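Local structure of CBS domain-containing protein (Thermoplasma acidophilum DSM 1728, 1PVM) at residues S102-E107 with S142-Y148. The protein is of unknown function but pairs two CBS domains with a zinc ribbon-like domain whose four cysteines bind a metal ion such as iron. Numbering follows the deposited sequence.
Sequences SENGLE and SHRTKDY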
# COMPACT_ATOMS: atom_id res chain seq x y z
N SER B 102 9.77 10.41 -7.11
CA SER B 102 8.79 10.73 -8.16
C SER B 102 9.17 10.16 -9.52
O SER B 102 8.33 9.63 -10.25
CB SER B 102 8.62 12.25 -8.25
OG SER B 102 7.62 12.59 -9.21
N GLU B 103 10.45 10.28 -9.86
CA GLU B 103 10.99 9.78 -11.13
C GLU B 103 10.78 8.26 -11.28
O GLU B 103 10.58 7.75 -12.38
CB GLU B 103 12.49 10.12 -11.20
CG GLU B 103 13.31 9.35 -12.23
CD GLU B 103 12.88 9.58 -13.67
OE1 GLU B 103 12.28 10.64 -13.95
OE2 GLU B 103 13.16 8.70 -14.52
N ASN B 104 10.80 7.56 -10.14
CA ASN B 104 10.65 6.11 -10.12
C ASN B 104 9.29 5.60 -9.65
O ASN B 104 9.10 4.39 -9.53
CB ASN B 104 11.75 5.51 -9.24
CG ASN B 104 13.13 5.64 -9.88
OD1 ASN B 104 13.46 4.89 -10.79
ND2 ASN B 104 13.92 6.60 -9.40
N GLY B 105 8.36 6.51 -9.38
CA GLY B 105 7.04 6.10 -8.92
C GLY B 105 7.07 5.46 -7.54
O GLY B 105 6.18 4.68 -7.18
N LEU B 106 8.09 5.80 -6.75
CA LEU B 106 8.24 5.23 -5.40
C LEU B 106 7.71 6.15 -4.30
O LEU B 106 7.60 7.36 -4.48
CB LEU B 106 9.72 4.96 -5.12
CG LEU B 106 10.49 4.02 -6.05
CD1 LEU B 106 11.99 4.12 -5.76
CD2 LEU B 106 9.99 2.59 -5.87
N GLU B 107 7.39 5.57 -3.14
CA GLU B 107 6.96 6.37 -2.00
C GLU B 107 7.96 6.18 -0.86
O GLU B 107 7.80 6.73 0.23
CB GLU B 107 5.53 6.02 -1.58
CG GLU B 107 5.18 4.55 -1.51
CD GLU B 107 5.69 3.88 -0.25
OE1 GLU B 107 5.45 4.43 0.85
OE2 GLU B 107 6.30 2.80 -0.36
N SER B 142 2.84 10.43 -8.95
CA SER B 142 3.81 9.58 -9.63
C SER B 142 3.76 8.14 -9.12
O SER B 142 3.98 7.20 -9.88
CB SER B 142 5.23 10.13 -9.45
OG SER B 142 5.40 11.32 -10.21
N HIS B 143 3.47 7.97 -7.83
CA HIS B 143 3.39 6.63 -7.26
C HIS B 143 2.18 5.86 -7.79
O HIS B 143 2.21 4.64 -7.92
CB HIS B 143 3.33 6.70 -5.74
CG HIS B 143 3.26 5.36 -5.07
ND1 HIS B 143 4.23 4.39 -5.25
CD2 HIS B 143 2.34 4.83 -4.23
CE1 HIS B 143 3.90 3.32 -4.55
NE2 HIS B 143 2.76 3.56 -3.93
N ARG B 144 1.11 6.59 -8.09
CA ARG B 144 -0.09 5.95 -8.61
C ARG B 144 0.05 5.55 -10.08
O ARG B 144 -0.42 4.49 -10.50
CB ARG B 144 -1.29 6.89 -8.48
CG ARG B 144 -2.58 6.29 -9.03
CD ARG B 144 -3.80 7.11 -8.63
NE ARG B 144 -4.07 8.22 -9.54
CZ ARG B 144 -4.43 8.08 -10.81
NH1 ARG B 144 -4.56 6.87 -11.34
NH2 ARG B 144 -4.70 9.15 -11.55
N THR B 145 0.74 6.39 -10.85
CA THR B 145 0.88 6.18 -12.28
C THR B 145 2.14 5.50 -12.81
O THR B 145 2.11 4.90 -13.89
CB THR B 145 0.72 7.52 -13.00
OG1 THR B 145 1.66 8.45 -12.47
CG2 THR B 145 -0.69 8.06 -12.78
N LYS B 146 3.25 5.59 -12.08
CA LYS B 146 4.49 4.99 -12.56
C LYS B 146 4.90 3.76 -11.75
O LYS B 146 4.52 3.61 -10.59
CB LYS B 146 5.62 6.01 -12.52
CG LYS B 146 5.32 7.33 -13.19
CD LYS B 146 6.47 8.29 -12.94
CE LYS B 146 6.13 9.71 -13.33
NZ LYS B 146 7.18 10.66 -12.87
N ASP B 147 5.69 2.91 -12.38
CA ASP B 147 6.19 1.69 -11.75
C ASP B 147 7.70 1.56 -11.95
O ASP B 147 8.22 1.77 -13.05
CB ASP B 147 5.46 0.46 -12.32
CG ASP B 147 5.37 0.47 -13.84
OD1 ASP B 147 4.78 1.42 -14.40
OD2 ASP B 147 5.88 -0.48 -14.48
N TYR B 148 8.39 1.23 -10.86
CA TYR B 148 9.84 1.08 -10.84
C TYR B 148 10.35 0.08 -11.87
O TYR B 148 9.78 -1.00 -12.02
CB TYR B 148 10.25 0.62 -9.44
CG TYR B 148 11.75 0.56 -9.18
CD1 TYR B 148 12.50 1.72 -9.05
CD2 TYR B 148 12.40 -0.67 -9.02
CE1 TYR B 148 13.87 1.67 -8.76
CE2 TYR B 148 13.77 -0.73 -8.73
CZ TYR B 148 14.49 0.44 -8.60
OH TYR B 148 15.82 0.39 -8.28
O HOH W 1 9.59 9.39 -14.79
O HOH W 2 7.27 2.17 -8.35
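His143 and Gly105 meet through a single well-formed hydrogen bond: ND1 of His143 donates to Gly105 O at 2.8 Å, with an N-H...O angle of 165° and the oxygen lying close to the ring plane. The imidazole reaches this carbonyl because its CG stands anti to the backbone N (chi1 -180°). CG of Glu107 then lies over one ring face, a CH-pi contact 3.6 Å from the centroid. With an alanine here in place of His143, Gly105 O would probably lose its side-chain donor and the Glu107 methylene the ring it rests on. The same oxygen also takes a weak bond from a water that donates to Asn104 O and accepts from Tyr148 N at 2.9 Å, so one solvent molecule serves three backbone groups. At the other end, Lys146 extends its chain beyond CG to bring NZ 3.0 Å from Ser102 O, above the carbonyl plane; this acceptor also receives a weak bond from Gly105 N. A second water, weakly bound to NZ, donates to Glu103 O. The hydroxyls OG of Ser102 and OG of Ser142 lie 2.7 Å apart, with Asp138 OD2 a further partner of Ser102. Asn104 and Tyr148 run side by side, OD1 of Asn104 3.7 Å from CD1 of Tyr148, while Asn104 ND2 and Tyr148 OH bond elsewhere, to Tyr100 O and Pro84 O. Gly105, at positive phi, closes helix 94-104 in a Schellman motif, a helix C-cap; His143 and Lys146, at the end of helix 133-145 and just after it, link this second CBS domain to the chain leading into the metal-binding ribbon.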